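Uncharacterized protein (Thermus thermophilus HB8, PDB 4WVA) hydrolyses mannosylglycerate, a thermophile osmotic-stress solute, to mannose and glycerate, and probably cleaves glucosylglycerate too, as a family 63 glycoside hydrolase with an (alpha/alpha)6-barrel. Local coordinates at residues A[165-170]-A[297-302]; A[331-336]-A[375-380]; A[344-349]-A[396-401]; A[351-356]-A[392-397]. All coordinates share one frame; numbering follows the deposited sequence.

Interaction 1. Residues A[165-170]-A[297-302]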
loop_
_atom_site.group_PDB
_atom_site.type_symbol
_atom_site.label_atom_id
_atom_site.label_comp_id
_atom_site.label_asym_id
_atom_site.label_seq_id
_atom_site.Cartn_x
_atom_site.Cartn_y
_atom_site.Cartn_z
ATOM N N ASP A 165 21.777 4.323 -21.444
ATOM C CA ASP A 165 21.648 4.879 -22.793
ATOM C C ASP A 165 21.204 3.876 -23.849
ATOM O O ASP A 165 20.292 4.146 -24.621
ATOM C CB ASP A 165 22.977 5.491 -23.264
ATOM C CG ASP A 165 23.604 6.453 -22.274
ATOM O OD1 ASP A 165 23.044 6.738 -21.187
ATOM O OD2 ASP A 165 24.712 6.951 -22.599
ATOM N N ASN A 166 21.868 2.726 -23.905
ATOM C CA ASN A 166 21.594 1.725 -24.927
ATOM C C ASN A 166 20.929 0.463 -24.383
ATOM O O ASN A 166 21.105 -0.632 -24.922
ATOM C CB ASN A 166 22.871 1.387 -25.718
ATOM C CG ASN A 166 23.844 0.542 -24.922
ATOM O OD1 ASN A 166 23.818 0.535 -23.676
ATOM N ND2 ASN A 166 24.711 -0.186 -25.628
ATOM N N SER A 167 20.168 0.604 -23.298
ATOM C CA SER A 167 19.393 -0.528 -22.790
ATOM C C SER A 167 18.624 -1.178 -23.945
ATOM O O SER A 167 18.053 -0.453 -24.753
ATOM C CB SER A 167 18.370 -0.053 -21.768
ATOM O OG SER A 167 17.603 -1.156 -21.298
ATOM N N PRO A 168 18.608 -2.528 -24.029
ATOM C CA PRO A 168 17.807 -3.184 -25.082
ATOM C C PRO A 168 16.330 -2.824 -25.028
ATOM O O PRO A 168 15.630 -2.944 -26.039
ATOM C CB PRO A 168 18.030 -4.672 -24.821
ATOM C CG PRO A 168 19.362 -4.718 -24.160
ATOM C CD PRO A 168 19.329 -3.530 -23.231
ATOM N N ALA A 169 15.846 -2.360 -23.874
ATOM C CA ALA A 169 14.467 -1.867 -23.789
ATOM C C ALA A 169 14.162 -0.769 -24.804
ATOM O O ALA A 169 13.034 -0.680 -25.305
ATOM C CB ALA A 169 14.159 -1.379 -22.372
ATOM N N TRP A 170 15.159 0.047 -25.160
ATOM C CA TRP A 170 14.920 1.188 -26.050
ATOM C C TRP A 170 15.044 0.863 -27.557
ATOM O O TRP A 170 14.779 1.744 -28.386
ATOM C CB TRP A 170 15.857 2.360 -25.718
ATOM C CG TRP A 170 16.058 2.652 -24.239
ATOM C CD1 TRP A 170 17.205 3.071 -23.656
ATOM C CD2 TRP A 170 15.088 2.532 -23.183
ATOM N NE1 TRP A 170 17.026 3.237 -22.301
ATOM C CE2 TRP A 170 15.737 2.903 -21.983
ATOM C CE3 TRP A 170 13.739 2.134 -23.131
ATOM C CZ2 TRP A 170 15.101 2.856 -20.745
ATOM C CZ3 TRP A 170 13.115 2.090 -21.902
ATOM C CH2 TRP A 170 13.793 2.457 -20.730
ATOM N N VAL A 297 11.174 -6.651 -22.228
ATOM C CA VAL A 297 12.598 -6.912 -22.094
ATOM C C VAL A 297 12.910 -6.722 -20.620
ATOM O O VAL A 297 12.603 -5.668 -20.077
ATOM C CB VAL A 297 13.454 -5.906 -22.892
ATOM C CG1 VAL A 297 14.947 -6.156 -22.665
ATOM C CG2 VAL A 297 13.084 -5.945 -24.373
ATOM N N LYS A 298 13.481 -7.744 -19.997
ATOM C CA LYS A 298 13.829 -7.706 -18.576
ATOM C C LYS A 298 15.224 -7.121 -18.411
ATOM O O LYS A 298 16.216 -7.763 -18.766
ATOM C CB LYS A 298 13.751 -9.108 -17.967
ATOM C CG LYS A 298 12.348 -9.718 -18.077
ATOM C CD LYS A 298 12.214 -11.027 -17.323
ATOM C CE LYS A 298 12.857 -12.169 -18.072
ATOM N NZ LYS A 298 12.678 -13.509 -17.437
ATOM N N THR A 299 15.294 -5.896 -17.894
ATOM C CA THR A 299 16.567 -5.250 -17.619
ATOM C C THR A 299 16.733 -5.051 -16.114
ATOM O O THR A 299 15.781 -5.217 -15.332
ATOM C CB THR A 299 16.695 -3.891 -18.318
ATOM O OG1 THR A 299 15.876 -2.927 -17.639
ATOM C CG2 THR A 299 16.292 -3.982 -19.792
ATOM N N SER A 300 17.937 -4.668 -15.703
ATOM C CA SER A 300 18.176 -4.430 -14.276
ATOM C C SER A 300 17.304 -3.287 -13.732
ATOM O O SER A 300 17.074 -3.219 -12.528
ATOM C CB SER A 300 19.649 -4.153 -13.978
ATOM O OG SER A 300 20.099 -3.018 -14.655
ATOM N N ALA A 301 16.839 -2.390 -14.600
ATOM C CA ALA A 301 15.963 -1.299 -14.163
ATOM C C ALA A 301 14.652 -1.810 -13.567
ATOM O O ALA A 301 14.070 -1.174 -12.705
ATOM C CB ALA A 301 15.660 -0.349 -15.309
ATOM N N GLY A 302 14.203 -2.966 -14.029
ATOM C CA GLY A 302 12.990 -3.583 -13.533
ATOM C C GLY A 302 13.041 -4.067 -12.094
ATOM O O GLY A 302 12.004 -4.406 -11.556
HETATM O O HOH W 1 15.704 -0.532 -19.103
#

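Interaction 2. Residues A[331-336]-A[375-380]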
loop_
_atom_site.group_PDB
_atom_site.type_symbol
_atom_site.label_atom_id
_atom_site.label_comp_id
_atom_site.label_asym_id
_atom_site.label_seq_id
_atom_site.Cartn_x
_atom_site.Cartn_y
_atom_site.Cartn_z
ATOM N N ARG A 331 28.436 -15.145 -13.298
ATOM C CA ARG A 331 29.176 -15.207 -12.040
ATOM C C ARG A 331 28.880 -14.017 -11.137
ATOM O O ARG A 331 28.739 -14.168 -9.929
ATOM C CB ARG A 331 30.690 -15.301 -12.284
ATOM C CG ARG A 331 31.582 -15.030 -11.063
ATOM C CD ARG A 331 31.337 -15.896 -9.819
ATOM N NE ARG A 331 32.099 -15.413 -8.650
ATOM C CZ ARG A 331 31.673 -14.527 -7.737
ATOM N NH1 ARG A 331 30.441 -13.992 -7.785
ATOM N NH2 ARG A 331 32.487 -14.186 -6.735
ATOM N N TYR A 332 28.800 -12.832 -11.732
ATOM C CA TYR A 332 28.656 -11.590 -10.977
ATOM C C TYR A 332 27.273 -11.007 -11.199
ATOM O O TYR A 332 26.871 -10.808 -12.336
ATOM C CB TYR A 332 29.708 -10.564 -11.412
ATOM C CG TYR A 332 31.114 -10.999 -11.081
ATOM C CD1 TYR A 332 31.949 -11.487 -12.071
ATOM C CD2 TYR A 332 31.580 -10.967 -9.780
ATOM C CE1 TYR A 332 33.229 -11.905 -11.778
ATOM C CE2 TYR A 332 32.866 -11.395 -9.471
ATOM C CZ TYR A 332 33.685 -11.866 -10.486
ATOM O OH TYR A 332 34.983 -12.291 -10.207
ATOM N N LEU A 333 26.549 -10.771 -10.107
ATOM C CA LEU A 333 25.303 -10.026 -10.155
ATOM C C LEU A 333 25.643 -8.555 -10.041
ATOM O O LEU A 333 26.691 -8.211 -9.492
ATOM C CB LEU A 333 24.381 -10.418 -8.999
ATOM C CG LEU A 333 23.760 -11.825 -9.043
ATOM C CD1 LEU A 333 22.869 -12.007 -7.831
ATOM C CD2 LEU A 333 22.980 -12.049 -10.330
ATOM N N LEU A 334 24.807 -7.653 -10.560
ATOM C CA LEU A 334 23.584 -7.913 -11.309
ATOM C C LEU A 334 23.819 -7.474 -12.755
ATOM O O LEU A 334 24.078 -6.306 -13.011
ATOM C CB LEU A 334 22.465 -7.067 -10.725
ATOM C CG LEU A 334 21.062 -7.251 -11.287
ATOM C CD1 LEU A 334 20.485 -8.597 -10.913
ATOM C CD2 LEU A 334 20.167 -6.125 -10.763
ATOM N N PRO A 335 23.738 -8.403 -13.716
ATOM C CA PRO A 335 23.874 -7.929 -15.105
ATOM C C PRO A 335 22.766 -6.944 -15.468
ATOM O O PRO A 335 21.667 -6.995 -14.900
ATOM C CB PRO A 335 23.772 -9.202 -15.951
ATOM C CG PRO A 335 23.380 -10.275 -15.038
ATOM C CD PRO A 335 23.531 -9.850 -13.619
ATOM N N SER A 336 23.064 -6.050 -16.400
ATOM C CA SER A 336 22.122 -5.002 -16.787
ATOM C C SER A 336 20.955 -5.509 -17.626
ATOM O O SER A 336 19.939 -4.821 -17.743
ATOM C CB SER A 336 22.851 -3.820 -17.425
ATOM O OG SER A 336 23.822 -4.221 -18.408
ATOM N N ALA A 375 20.923 -9.125 -0.876
ATOM C CA ALA A 375 21.592 -7.818 -0.718
ATOM C C ALA A 375 23.097 -7.996 -0.479
ATOM O O ALA A 375 23.935 -7.292 -1.062
ATOM C CB ALA A 375 20.956 -7.019 0.406
ATOM N N ALA A 376 23.445 -8.971 0.361
ATOM C CA ALA A 376 24.856 -9.229 0.676
ATOM C C ALA A 376 25.634 -9.723 -0.541
ATOM O O ALA A 376 26.802 -9.384 -0.728
ATOM C CB ALA A 376 24.948 -10.234 1.813
ATOM N N ARG A 377 24.988 -10.538 -1.361
ATOM C CA ARG A 377 25.592 -11.022 -2.598
ATOM C C ARG A 377 25.873 -9.885 -3.584
ATOM O O ARG A 377 26.922 -9.852 -4.212
ATOM C CB ARG A 377 24.673 -12.094 -3.205
ATOM C CG ARG A 377 25.027 -12.564 -4.589
ATOM C CD ARG A 377 26.371 -13.233 -4.690
ATOM N NE ARG A 377 26.753 -13.458 -6.084
ATOM C CZ ARG A 377 26.155 -14.309 -6.911
ATOM N NH1 ARG A 377 25.109 -15.056 -6.515
ATOM N NH2 ARG A 377 26.605 -14.413 -8.152
ATOM N N LEU A 378 24.917 -8.965 -3.737
ATOM C CA LEU A 378 25.082 -7.815 -4.618
ATOM C C LEU A 378 26.214 -6.905 -4.153
ATOM O O LEU A 378 27.009 -6.404 -4.955
ATOM C CB LEU A 378 23.765 -7.005 -4.698
ATOM C CG LEU A 378 22.656 -7.730 -5.448
ATOM C CD1 LEU A 378 21.287 -7.198 -5.095
ATOM C CD2 LEU A 378 22.916 -7.628 -6.933
ATOM N N LYS A 379 26.289 -6.677 -2.846
ATOM C CA LYS A 379 27.438 -5.965 -2.275
ATOM C C LYS A 379 28.759 -6.697 -2.498
ATOM O O LYS A 379 29.738 -6.117 -2.966
ATOM C CB LYS A 379 27.234 -5.751 -0.789
ATOM C CG LYS A 379 28.346 -4.947 -0.136
ATOM C CD LYS A 379 28.100 -4.754 1.342
ATOM C CE LYS A 379 29.298 -4.048 1.970
ATOM N NZ LYS A 379 29.126 -3.878 3.435
ATOM N N ALA A 380 28.798 -7.965 -2.129
ATOM C CA ALA A 380 30.033 -8.733 -2.270
ATOM C C ALA A 380 30.526 -8.746 -3.723
ATOM O O ALA A 380 31.711 -8.560 -3.984
ATOM C CB ALA A 380 29.817 -10.148 -1.767
#

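Interaction 3. Residues A[344-349]-A[396-401]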
loop_
_atom_site.group_PDB
_atom_site.type_symbol
_atom_site.label_atom_id
_atom_site.label_comp_id
_atom_site.label_asym_id
_atom_site.label_seq_id
_atom_site.Cartn_x
_atom_site.Cartn_y
_atom_site.Cartn_z
ATOM N N PHE A 344 21.538 -9.861 -24.897
ATOM C CA PHE A 344 22.655 -9.847 -23.948
ATOM C C PHE A 344 24.011 -9.744 -24.647
ATOM O O PHE A 344 24.332 -10.540 -25.541
ATOM C CB PHE A 344 22.587 -11.096 -23.077
ATOM C CG PHE A 344 23.678 -11.198 -22.049
ATOM C CD1 PHE A 344 23.707 -10.343 -20.956
ATOM C CD2 PHE A 344 24.640 -12.188 -22.134
ATOM C CE1 PHE A 344 24.694 -10.455 -19.995
ATOM C CE2 PHE A 344 25.632 -12.303 -21.187
ATOM C CZ PHE A 344 25.661 -11.438 -20.104
ATOM N N GLU A 345 24.772 -8.721 -24.267
ATOM C CA GLU A 345 26.115 -8.471 -24.775
ATOM C C GLU A 345 26.948 -8.151 -23.543
ATOM O O GLU A 345 26.826 -7.049 -23.008
ATOM C CB GLU A 345 26.148 -7.289 -25.757
ATOM C CG GLU A 345 25.390 -7.473 -27.069
ATOM C CD GLU A 345 25.517 -6.262 -27.972
ATOM O OE1 GLU A 345 26.596 -6.068 -28.583
ATOM O OE2 GLU A 345 24.548 -5.483 -28.073
ATOM N N PRO A 346 27.794 -9.093 -23.081
ATOM C CA PRO A 346 28.401 -8.918 -21.760
ATOM C C PRO A 346 29.396 -7.769 -21.606
ATOM O O PRO A 346 29.749 -7.447 -20.471
ATOM C CB PRO A 346 29.102 -10.257 -21.502
ATOM C CG PRO A 346 29.318 -10.835 -22.858
ATOM C CD PRO A 346 28.163 -10.391 -23.679
ATOM N N GLY A 347 29.842 -7.169 -22.709
ATOM C CA GLY A 347 30.729 -6.024 -22.645
ATOM C C GLY A 347 30.138 -4.679 -23.031
ATOM O O GLY A 347 30.797 -3.648 -22.815
ATOM N N ARG A 348 28.924 -4.650 -23.592
ATOM C CA ARG A 348 28.445 -3.428 -24.247
ATOM C C ARG A 348 27.490 -2.597 -23.392
ATOM O O ARG A 348 26.271 -2.622 -23.605
ATOM C CB ARG A 348 27.826 -3.699 -25.627
ATOM C CG ARG A 348 27.764 -2.433 -26.468
ATOM C CD ARG A 348 27.045 -2.607 -27.785
ATOM N NE ARG A 348 27.775 -3.483 -28.697
ATOM C CZ ARG A 348 28.750 -3.089 -29.518
ATOM N NH1 ARG A 348 29.172 -1.827 -29.569
ATOM N NH2 ARG A 348 29.323 -3.987 -30.305
ATOM N N TYR A 349 28.068 -1.886 -22.422
ATOM C CA TYR A 349 27.439 -0.734 -21.780
ATOM C C TYR A 349 26.225 -1.188 -20.956
ATOM O O TYR A 349 26.415 -1.840 -19.935
ATOM C CB TYR A 349 27.122 0.340 -22.842
ATOM C CG TYR A 349 27.051 1.786 -22.396
ATOM C CD1 TYR A 349 27.821 2.280 -21.348
ATOM C CD2 TYR A 349 26.277 2.698 -23.095
ATOM C CE1 TYR A 349 27.779 3.622 -20.986
ATOM C CE2 TYR A 349 26.232 4.026 -22.742
ATOM C CZ TYR A 349 26.973 4.491 -21.679
ATOM O OH TYR A 349 26.925 5.835 -21.332
ATOM N N ASP A 396 32.163 -6.962 -17.044
ATOM C CA ASP A 396 31.642 -8.151 -17.704
ATOM C C ASP A 396 31.093 -9.093 -16.621
ATOM O O ASP A 396 31.797 -9.420 -15.667
ATOM C CB ASP A 396 32.773 -8.806 -18.525
ATOM C CG ASP A 396 32.321 -10.020 -19.314
ATOM O OD1 ASP A 396 31.714 -10.936 -18.738
ATOM O OD2 ASP A 396 32.606 -10.065 -20.528
ATOM N N PRO A 397 29.815 -9.513 -16.734
ATOM C CA PRO A 397 29.249 -10.332 -15.648
ATOM C C PRO A 397 29.743 -11.781 -15.650
ATOM O O PRO A 397 29.568 -12.485 -14.665
ATOM C CB PRO A 397 27.742 -10.298 -15.909
ATOM C CG PRO A 397 27.579 -9.842 -17.289
ATOM C CD PRO A 397 28.832 -9.207 -17.789
ATOM N N LEU A 398 30.362 -12.201 -16.751
ATOM C CA LEU A 398 30.801 -13.588 -16.894
ATOM C C LEU A 398 32.225 -13.733 -16.398
ATOM O O LEU A 398 32.544 -14.698 -15.712
ATOM C CB LEU A 398 30.702 -14.019 -18.364
ATOM C CG LEU A 398 29.326 -13.802 -19.006
ATOM C CD1 LEU A 398 29.326 -14.356 -20.421
ATOM C CD2 LEU A 398 28.213 -14.425 -18.168
ATOM N N THR A 399 33.073 -12.767 -16.748
ATOM C CA THR A 399 34.505 -12.821 -16.435
ATOM C C THR A 399 34.933 -11.876 -15.327
ATOM O O THR A 399 35.995 -12.066 -14.747
ATOM C CB THR A 399 35.357 -12.472 -17.665
ATOM O OG1 THR A 399 35.142 -11.098 -18.038
ATOM C CG2 THR A 399 35.020 -13.386 -18.819
ATOM N N GLY A 400 34.142 -10.822 -15.102
ATOM C CA GLY A 400 34.500 -9.782 -14.159
ATOM C C GLY A 400 35.377 -8.678 -14.721
ATOM O O GLY A 400 35.716 -7.755 -14.002
ATOM N N GLN A 401 35.743 -8.755 -16.003
ATOM C CA GLN A 401 36.683 -7.800 -16.570
ATOM C C GLN A 401 36.113 -6.380 -16.566
ATOM O O GLN A 401 34.956 -6.183 -16.919
ATOM C CB GLN A 401 37.026 -8.163 -18.017
ATOM C CG GLN A 401 37.682 -9.517 -18.225
ATOM C CD GLN A 401 37.578 -9.947 -19.686
ATOM O OE1 GLN A 401 36.704 -10.751 -20.073
ATOM N NE2 GLN A 401 38.439 -9.361 -20.522
#

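Interaction 4. Residues A[351-356]-A[392-397]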
loop_
_atom_site.group_PDB
_atom_site.type_symbol
_atom_site.label_atom_id
_atom_site.label_comp_id
_atom_site.label_asym_id
_atom_site.label_seq_id
_atom_site.Cartn_x
_atom_site.Cartn_y
_atom_site.Cartn_z
ATOM N N ARG A 351 23.769 -3.307 -21.980
ATOM C CA ARG A 351 23.177 -4.479 -22.581
ATOM C C ARG A 351 23.672 -5.785 -21.951
ATOM O O ARG A 351 23.611 -6.835 -22.574
ATOM C CB ARG A 351 23.451 -4.451 -24.098
ATOM C CG ARG A 351 22.992 -3.146 -24.725
ATOM C CD ARG A 351 23.192 -3.120 -26.223
ATOM N NE ARG A 351 22.284 -3.992 -26.954
ATOM C CZ ARG A 351 21.075 -3.652 -27.405
ATOM N NH1 ARG A 351 20.549 -2.452 -27.161
ATOM N NH2 ARG A 351 20.381 -4.541 -28.122
ATOM N N GLY A 352 24.136 -5.729 -20.700
ATOM C CA GLY A 352 24.659 -6.930 -20.033
ATOM C C GLY A 352 25.619 -6.679 -18.876
ATOM O O GLY A 352 25.541 -7.359 -17.844
ATOM N N PRO A 353 26.554 -5.731 -19.039
ATOM C CA PRO A 353 27.496 -5.463 -17.953
ATOM C C PRO A 353 26.868 -5.102 -16.590
ATOM O O PRO A 353 25.739 -4.618 -16.524
ATOM C CB PRO A 353 28.300 -4.287 -18.487
ATOM C CG PRO A 353 28.323 -4.519 -19.948
ATOM C CD PRO A 353 26.919 -4.977 -20.259
ATOM N N VAL A 354 27.638 -5.376 -15.537
ATOM C CA VAL A 354 27.311 -5.059 -14.148
ATOM C C VAL A 354 27.701 -3.620 -13.854
ATOM O O VAL A 354 28.799 -3.150 -14.202
ATOM C CB VAL A 354 28.063 -5.996 -13.163
ATOM C CG1 VAL A 354 27.848 -5.581 -11.707
ATOM C CG2 VAL A 354 27.628 -7.454 -13.331
ATOM N N TRP A 355 26.802 -2.909 -13.192
ATOM C CA TRP A 355 27.002 -1.518 -12.816
ATOM C C TRP A 355 26.897 -1.367 -11.313
ATOM O O TRP A 355 25.973 -1.865 -10.674
ATOM C CB TRP A 355 25.957 -0.623 -13.470
ATOM C CG TRP A 355 26.099 -0.487 -14.964
ATOM C CD1 TRP A 355 25.802 -1.414 -15.917
ATOM C CD2 TRP A 355 26.560 0.667 -15.655
ATOM N NE1 TRP A 355 26.063 -0.905 -17.175
ATOM C CE2 TRP A 355 26.520 0.375 -17.040
ATOM C CE3 TRP A 355 27.002 1.925 -15.241
ATOM C CZ2 TRP A 355 26.888 1.304 -18.003
ATOM C CZ3 TRP A 355 27.382 2.841 -16.190
ATOM C CH2 TRP A 355 27.317 2.530 -17.563
ATOM N N ILE A 356 27.818 -0.616 -10.743
ATOM C CA ILE A 356 27.883 -0.526 -9.296
ATOM C C ILE A 356 26.707 0.249 -8.702
ATOM O O ILE A 356 26.203 -0.114 -7.624
ATOM C CB ILE A 356 29.225 0.094 -8.844
ATOM C CG1 ILE A 356 30.413 -0.700 -9.399
ATOM C CG2 ILE A 356 29.330 0.162 -7.334
ATOM C CD1 ILE A 356 30.490 -2.161 -9.030
ATOM N N ARG A 392 35.858 1.025 -12.411
ATOM C CA ARG A 392 35.495 1.081 -13.814
ATOM C C ARG A 392 34.012 1.377 -13.916
ATOM O O ARG A 392 33.247 1.215 -12.944
ATOM C CB ARG A 392 35.788 -0.247 -14.505
ATOM C CG ARG A 392 37.272 -0.628 -14.493
ATOM C CD ARG A 392 38.144 0.341 -15.274
ATOM N NE ARG A 392 37.756 0.463 -16.683
ATOM C CZ ARG A 392 38.159 -0.334 -17.666
ATOM N NH1 ARG A 392 38.971 -1.355 -17.423
ATOM N NH2 ARG A 392 37.728 -0.128 -18.906
ATOM N N GLU A 393 33.609 1.804 -15.103
ATOM C CA GLU A 393 32.216 2.171 -15.343
ATOM C C GLU A 393 31.284 0.940 -15.247
ATOM O O GLU A 393 30.174 1.035 -14.699
ATOM C CB GLU A 393 32.089 2.893 -16.682
ATOM C CG GLU A 393 30.821 3.710 -16.857
ATOM C CD GLU A 393 30.779 4.471 -18.180
ATOM O OE1 GLU A 393 31.795 4.440 -18.916
ATOM O OE2 GLU A 393 29.739 5.121 -18.483
ATOM N N TYR A 394 31.708 -0.205 -15.783
ATOM C CA TYR A 394 30.908 -1.426 -15.725
ATOM C C TYR A 394 31.837 -2.614 -15.887
ATOM O O TYR A 394 33.038 -2.435 -16.144
ATOM C CB TYR A 394 29.772 -1.440 -16.761
ATOM C CG TYR A 394 30.130 -0.823 -18.091
ATOM C CD1 TYR A 394 30.088 0.553 -18.259
ATOM C CD2 TYR A 394 30.506 -1.605 -19.172
ATOM C CE1 TYR A 394 30.443 1.136 -19.446
ATOM C CE2 TYR A 394 30.844 -1.021 -20.374
ATOM C CZ TYR A 394 30.808 0.356 -20.501
ATOM O OH TYR A 394 31.141 0.993 -21.688
ATOM N N TYR A 395 31.279 -3.795 -15.692
ATOM C CA TYR A 395 32.066 -5.018 -15.621
ATOM C C TYR A 395 31.374 -6.132 -16.363
ATOM O O TYR A 395 30.158 -6.257 -16.318
ATOM C CB TYR A 395 32.307 -5.442 -14.169
ATOM C CG TYR A 395 32.974 -4.376 -13.337
ATOM C CD1 TYR A 395 32.227 -3.354 -12.757
ATOM C CD2 TYR A 395 34.354 -4.362 -13.147
ATOM C CE1 TYR A 395 32.824 -2.367 -12.002
ATOM C CE2 TYR A 395 34.957 -3.365 -12.402
ATOM C CZ TYR A 395 34.190 -2.363 -11.838
ATOM O OH TYR A 395 34.768 -1.362 -11.089
ATOM N N ASP A 396 32.163 -6.962 -17.044
ATOM C CA ASP A 396 31.642 -8.151 -17.704
ATOM C C ASP A 396 31.093 -9.093 -16.621
ATOM O O ASP A 396 31.797 -9.420 -15.667
ATOM C CB ASP A 396 32.773 -8.806 -18.525
ATOM C CG ASP A 396 32.321 -10.020 -19.314
ATOM O OD1 ASP A 396 31.714 -10.936 -18.738
ATOM O OD2 ASP A 396 32.606 -10.065 -20.528
ATOM N N PRO A 397 29.815 -9.513 -16.734
ATOM C CA PRO A 397 29.249 -10.332 -15.648
ATOM C C PRO A 397 29.743 -11.781 -15.650
ATOM O O PRO A 397 29.568 -12.485 -14.665
ATOM C CB PRO A 397 27.742 -10.298 -15.909
ATOM C CG PRO A 397 27.579 -9.842 -17.289
ATOM C CD PRO A 397 28.832 -9.207 -17.789
HETATM O O HOH W 2 29.532 1.338 -12.131
#

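Interaction 1. Residues A[165-170]-A[297-302]
Ser167 makes the first touch on 297-302, two positions beyond Asp165, the probable proton donor of the active site. With OG opposite the backbone N (chi1 179°), the hydroxyl is directed to Thr299, OG lying 3.5 Å from Thr299 CG2. The two hydroxyls are joined through a water, which lies 3.0 Å from Ser167 OG and 2.8 Å from Thr299 OG1. Pro168 follows, its ring carbon CB resting 4.0 Å from Val297 CG1. The same methyl is 4.1 Å from the next backbone nitrogen, Ala169 N, while Ala169 CB meets Thr299 CG2 at 4.2 Å. Ala169 N also sends a weak hydrogen bond back to Ser167 OG, and Trp170 N closes the short 3-10 turn on Ser167 O. The Trp170 indole carries Ser167 CB and Ala169 CB over one face. This buried contact joins the loop after helix 121-146 to the loop after strand 293-294; the Ser167 side chain is about 5 Å from that of Trp350, a probable substrate-binding residue. No direct hydrogen bond crosses it, which implies that between these two segments apolar packing and one shared water do the joining.

Interaction 2. Residues A[331-336]-A[375-380]
Arg377 runs from helix 372-389 across Leu333 to the backbone of Arg331. From CB the chain leaves opposite the backbone N (chi1 171°) and bends at the next bond, which lays CG 3.9 Å from Leu333 CD1. Farther out, NE forms a salt bridge with Asp381, one helical turn on. CZ passes 4.1 Å from Leu333 CG, which sits over one face of the guanidinium toward its rim, and NH1 keeps near the leucine CD1 methyl. The tip, NH2, donates to Arg331 O at 2.8 Å. That bond lies close to the guanidinium plane but meets the carbonyl from 43° above its plane, and its angle at the hydrogen is a bent 130°. The other guanidinium, of Arg331, comes near as well, with NH1 3.9 Å from Arg377 NH2, yet it too forms a salt bridge with Asp381. Beside the arginine, Leu378 puts one methyl, CD2, between two neighbours of the loop: 3.8 Å from Leu333 CB and 3.9 Å from Leu334 CB, on the two sides of a cis peptide bond. The contact seats the loop that follows helix 313-327 on helix 372-389. Asp381 probably offsets the closeness of two positive groups, so the pair reads as a shared ionic cluster bordering a leucine patch.

Interaction 3. Residues A[344-349]-A[396-401]
Phe344 turns the edge of its ring to Pro397, with CZ 3.8 Å from Pro397 CG, the two side chains passing with opposite headings. Leu398 also meets that rim, its CD1 near the ring plane. One face of the same ring is covered from within its own segment, Pro346 N standing above the ring centre. Pro346 and Asp396 are ranged side by side; Asp396 CG stands opposite its backbone N (chi1 -177°), which places the carboxylate beside the proline, OD2 3.6 Å from Pro346 CB. The Pro346 carbonyl meets two C-H groups: Pro346 O is 3.4 Å from Asp396 CA, a CA-H...O contact, and 3.3 Å from Pro397 CD. Asp396 OD1 takes Leu398 N at 2.7 Å, nearly in line with the C-O bond, an Asx turn, and Thr399 N at 3.0 Å from well above the carboxylate plane, which extends it to an Asx motif. With Asp396 O receiving Gly400 N, these bonds shape the hairpin between strands 394-395 and 402-403. The partner is the type I turn from Glu345 to Arg348, spanned by their salt bridge, just before Tyr349 of the probable substrate site. Pro346 O is buried without a conventional donor, so carbon-bound hydrogens are what it meets.

Interaction 4. Residues A[351-356]-A[392-397]
Val354 and Tyr395 pair their backbones in both directions: Val354 N donates to Tyr395 O at 2.8 Å and 164°, and Tyr395 N returns a bond to Val354 O at 3.0 Å, in the carbonyl plane and on a lone pair. Val354 O is also approached by Tyr394 CA. A water serves the next polar pair, accepting from Ile356 N at 2.9 Å and donating to Glu393 O at 2.7 Å. That same carbonyl stands over the indole of Trp355, with Glu393 O 3.3 Å from Trp355 CE3. The Trp355 N-H, NE1, is taken by Tyr349 O. On the loop side, Ser336 OG bonds to both Gly352 N and Pro353 O. This single antiparallel bridge, a hydrogen-bonded pair, ties the edge of the two-stranded hairpin 394-395/402-403 to the loop leading into barrel helix 356-368, whose N-cap position is Trp355. Glu393, the probable catalytic proton acceptor, directly precedes Tyr394. Its OE2 is bound by the OH of Tyr28, a probable substrate-binding residue, and its CG lies along the outer rim of the Trp355 six-membered ring. Tyr394 swings its ring between its own backbone N and carbonyl (chi1 37°), bringing it near parallel to the indole, planes 27° apart and offset far enough to leave little overlap, while its CB makes a CH-pi contact 3.8 Å from the centroid of the Trp355 five-membered ring. Tyr394 OH bonds to Glu197 O. Tyr395 OH accepts from Arg392 N at 2.9 Å and bonds to Gly390 O.

Interactions 3 and 4 end on the same hairpin, sharing Asp396 and Pro397, with centres about 6 Å apart; Glu345 OE2 and Arg351 NE add a salt bridge of 2.9 Å between them. Interaction 2 joins them where Tyr332 N lies 3.1 Å from Pro397 O, and hands on to interaction 1 where Ser300 N meets Ser336 O at 2.9 Å. Asn166 O and Arg351 NH1, 2.9 Å apart, link interactions 1 and 4. The two probable catalytic residues sit in interactions 1 and 4, with Tyr349 of interaction 3 between: its OH is 2.8 Å from Asp165 OD2, it touches Glu393, and it binds the Tris molecule in this pocket.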